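Local coordinates for cytolethal distending toxin protein B (Haemophilus ducreyi, PDB 1SR4), which is the DNase I-like subunit of a bacterial genotoxin and probably damages the DNA of host cells by cleaving it, at residues Arg57-Glu68 / Gln105-His113. Residues are numbered along the deposited sequence; the frame is centred on the assembly and turned at random.
Sequences RVIQHGGTPIEE and QADEAFIVH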
# COMPACT_ATOMS: atom_id res chain seq x y z
N ARG B 57 0.50 -17.56 -23.23
CA ARG B 57 -0.94 -17.49 -23.42
C ARG B 57 -1.36 -16.29 -24.26
O ARG B 57 -0.83 -15.20 -24.13
CB ARG B 57 -1.65 -17.42 -22.07
CG ARG B 57 -3.14 -17.46 -22.19
CD ARG B 57 -3.80 -17.20 -20.85
NE ARG B 57 -5.25 -17.38 -20.92
CZ ARG B 57 -6.06 -17.34 -19.87
NH1 ARG B 57 -5.58 -17.11 -18.65
NH2 ARG B 57 -7.37 -17.54 -20.04
N VAL B 58 -2.32 -16.51 -25.15
CA VAL B 58 -2.82 -15.42 -25.95
C VAL B 58 -4.28 -15.17 -25.61
O VAL B 58 -5.10 -16.08 -25.67
CB VAL B 58 -2.69 -15.71 -27.45
CG1 VAL B 58 -1.25 -15.45 -27.89
CG2 VAL B 58 -3.07 -17.15 -27.74
N ILE B 59 -4.58 -13.94 -25.21
CA ILE B 59 -5.94 -13.55 -24.87
C ILE B 59 -6.37 -12.44 -25.80
O ILE B 59 -7.55 -12.11 -25.87
CB ILE B 59 -6.04 -13.00 -23.46
CG1 ILE B 59 -5.39 -13.95 -22.46
CG2 ILE B 59 -7.51 -12.80 -23.10
CD1 ILE B 59 -5.29 -13.35 -21.08
N GLN B 60 -5.41 -11.85 -26.50
CA GLN B 60 -5.72 -10.78 -27.43
C GLN B 60 -6.80 -11.26 -28.38
O GLN B 60 -6.52 -11.97 -29.35
CB GLN B 60 -4.47 -10.40 -28.24
CG GLN B 60 -3.42 -9.61 -27.48
CD GLN B 60 -3.78 -8.14 -27.32
OE1 GLN B 60 -3.05 -7.38 -26.67
NE2 GLN B 60 -4.89 -7.72 -27.92
N HIS B 61 -8.04 -10.88 -28.11
CA HIS B 61 -9.14 -11.27 -28.97
C HIS B 61 -9.91 -10.02 -29.39
O HIS B 61 -11.14 -10.01 -29.42
CB HIS B 61 -10.08 -12.26 -28.25
CG HIS B 61 -9.42 -13.56 -27.91
ND1 HIS B 61 -8.62 -14.25 -28.79
CD2 HIS B 61 -9.44 -14.30 -26.77
CE1 HIS B 61 -8.18 -15.35 -28.22
NE2 HIS B 61 -8.66 -15.40 -26.99
N GLY B 62 -9.16 -8.97 -29.72
CA GLY B 62 -9.76 -7.72 -30.14
C GLY B 62 -8.73 -6.62 -30.30
O GLY B 62 -7.53 -6.88 -30.21
N GLY B 63 -9.19 -5.40 -30.53
CA GLY B 63 -8.28 -4.28 -30.70
C GLY B 63 -7.60 -3.78 -29.44
O GLY B 63 -6.50 -3.20 -29.51
N THR B 64 -8.23 -3.97 -28.29
CA THR B 64 -7.65 -3.52 -27.03
C THR B 64 -6.65 -4.56 -26.53
O THR B 64 -6.98 -5.73 -26.37
CB THR B 64 -8.71 -3.30 -25.93
OG1 THR B 64 -9.63 -2.29 -26.36
CG2 THR B 64 -8.06 -2.83 -24.65
N PRO B 65 -5.41 -4.13 -26.27
CA PRO B 65 -4.35 -5.02 -25.79
C PRO B 65 -4.62 -5.59 -24.39
O PRO B 65 -5.18 -4.92 -23.52
CB PRO B 65 -3.12 -4.12 -25.83
CG PRO B 65 -3.70 -2.76 -25.51
CD PRO B 65 -4.94 -2.74 -26.37
N ILE B 66 -4.24 -6.84 -24.20
CA ILE B 66 -4.40 -7.50 -22.91
C ILE B 66 -3.44 -8.68 -22.95
O ILE B 66 -3.50 -9.52 -23.85
CB ILE B 66 -5.87 -7.94 -22.69
CG1 ILE B 66 -6.12 -8.22 -21.21
CG2 ILE B 66 -6.21 -9.14 -23.55
CD1 ILE B 66 -5.33 -9.36 -20.64
N GLU B 67 -2.53 -8.74 -21.98
CA GLU B 67 -1.54 -9.80 -21.95
C GLU B 67 -1.42 -10.39 -20.55
O GLU B 67 -1.72 -9.73 -19.56
CB GLU B 67 -0.17 -9.26 -22.38
CG GLU B 67 -0.14 -8.67 -23.77
CD GLU B 67 1.14 -7.88 -24.01
OE1 GLU B 67 1.44 -6.96 -23.22
OE2 GLU B 67 1.85 -8.18 -24.99
N GLU B 68 -0.97 -11.64 -20.49
CA GLU B 68 -0.79 -12.31 -19.21
C GLU B 68 0.69 -12.42 -18.85
O GLU B 68 1.52 -12.75 -19.70
CB GLU B 68 -1.40 -13.71 -19.27
CG GLU B 68 -1.32 -14.50 -17.97
CD GLU B 68 -1.73 -15.95 -18.17
OE1 GLU B 68 -1.02 -16.67 -18.89
OE2 GLU B 68 -2.77 -16.38 -17.63
N GLN B 105 -5.16 -18.06 -11.87
CA GLN B 105 -5.19 -17.77 -13.30
C GLN B 105 -6.60 -17.44 -13.78
O GLN B 105 -7.57 -18.03 -13.32
CB GLN B 105 -4.65 -18.97 -14.07
CG GLN B 105 -4.51 -18.69 -15.53
CD GLN B 105 -3.66 -19.71 -16.21
OE1 GLN B 105 -3.84 -20.92 -15.99
NE2 GLN B 105 -2.72 -19.26 -17.02
N ALA B 106 -6.72 -16.49 -14.71
CA ALA B 106 -8.04 -16.15 -15.24
C ALA B 106 -8.55 -17.23 -16.20
O ALA B 106 -7.78 -17.79 -16.98
CB ALA B 106 -7.98 -14.81 -15.97
N ASP B 107 -9.84 -17.55 -16.14
CA ASP B 107 -10.37 -18.54 -17.07
C ASP B 107 -10.64 -17.83 -18.40
O ASP B 107 -10.57 -18.43 -19.47
CB ASP B 107 -11.68 -19.15 -16.54
CG ASP B 107 -11.46 -20.06 -15.33
OD1 ASP B 107 -10.58 -20.94 -15.42
OD2 ASP B 107 -12.14 -19.90 -14.31
N GLU B 108 -10.91 -16.54 -18.31
CA GLU B 108 -11.25 -15.77 -19.49
C GLU B 108 -11.09 -14.28 -19.18
O GLU B 108 -11.12 -13.87 -18.02
CB GLU B 108 -12.70 -16.12 -19.85
CG GLU B 108 -13.38 -15.32 -20.93
CD GLU B 108 -14.83 -15.78 -21.11
OE1 GLU B 108 -15.42 -16.33 -20.15
OE2 GLU B 108 -15.39 -15.57 -22.20
N ALA B 109 -10.90 -13.47 -20.22
CA ALA B 109 -10.77 -12.03 -20.03
C ALA B 109 -11.92 -11.37 -20.78
O ALA B 109 -12.48 -11.98 -21.70
CB ALA B 109 -9.44 -11.53 -20.57
N PHE B 110 -12.26 -10.15 -20.37
CA PHE B 110 -13.35 -9.38 -20.97
C PHE B 110 -12.92 -7.92 -21.08
O PHE B 110 -12.32 -7.39 -20.15
CB PHE B 110 -14.59 -9.38 -20.06
CG PHE B 110 -15.32 -10.68 -19.99
CD1 PHE B 110 -16.29 -11.01 -20.92
CD2 PHE B 110 -15.08 -11.56 -18.94
CE1 PHE B 110 -17.03 -12.20 -20.81
CE2 PHE B 110 -15.81 -12.75 -18.81
CZ PHE B 110 -16.78 -13.07 -19.75
N ILE B 111 -13.22 -7.29 -22.20
CA ILE B 111 -12.93 -5.87 -22.38
C ILE B 111 -14.29 -5.27 -22.73
O ILE B 111 -14.94 -5.73 -23.68
CB ILE B 111 -11.93 -5.58 -23.53
CG1 ILE B 111 -10.50 -5.96 -23.12
CG2 ILE B 111 -11.95 -4.11 -23.88
CD1 ILE B 111 -10.21 -7.44 -23.22
N VAL B 112 -14.74 -4.28 -21.98
CA VAL B 112 -16.03 -3.66 -22.26
C VAL B 112 -15.88 -2.15 -22.37
O VAL B 112 -15.33 -1.50 -21.47
CB VAL B 112 -17.06 -3.99 -21.16
CG1 VAL B 112 -18.43 -3.41 -21.51
CG2 VAL B 112 -17.18 -5.50 -21.01
N HIS B 113 -16.34 -1.60 -23.49
CA HIS B 113 -16.26 -0.17 -23.73
C HIS B 113 -17.50 0.54 -23.25
O HIS B 113 -18.56 -0.08 -23.07
CB HIS B 113 -16.08 0.12 -25.22
CG HIS B 113 -14.77 -0.35 -25.77
ND1 HIS B 113 -14.55 -1.65 -26.18
CD2 HIS B 113 -13.59 0.29 -25.92
CE1 HIS B 113 -13.30 -1.78 -26.56
NE2 HIS B 113 -12.69 -0.62 -26.41
O HOH W 1 -0.39 -19.23 -18.91
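Arg57 reaches Ala106 through a fully stretched side chain: CG is trans to the backbone N (chi1 -175°) and the chain stays extended as far as NE. Its guanidinium then grips one carbonyl end-on. Arg57 NH1 (2.8 Å) and NH2 (3.1 Å) both hydrogen-bond Ala106 O, from the same face of the carbonyl plane. Glu68 is also extended (chi1 -178°) and carries OE2 to Arg57 NH1. The two form a salt bridge, Arg57 NH1 to Glu68 OE2 at 3.1 Å, within the guanidinium plane. Gln105 NE2 donates to Glu68 OE2 at 2.9 Å, nearly straight (168°) and on its syn side, though tilted from the carboxylate plane. Arg57 NH1 and Gln105 NE2 meet OE2 from opposite faces; the positive charge of Arg57 probably favours the ionised carboxylate. A water joins Glu68 OE1 to Gln105 NE2, weakly on the Gln105 side. Further along, the contact turns mostly apolar. Ile59 CG2 presses on Ala109 CB at 3.4 Å, a tight fit. Thr64 CB and OG1 meet Ile111 CG2, each at 3.9 Å. Thr64 OG1 also lies 3.5 Å from His113 NE2, at the ring edge. Tyr85 OH of strand 81-87 hydrogen-bonds Glu68 OE2, and Thr55 OG1 hydrogen-bonds OE1. The contact thus joins the loop and start of strand 67-72 to edge strand 108-112 and the loop just before it, across the two-sheet DNase I-like fold.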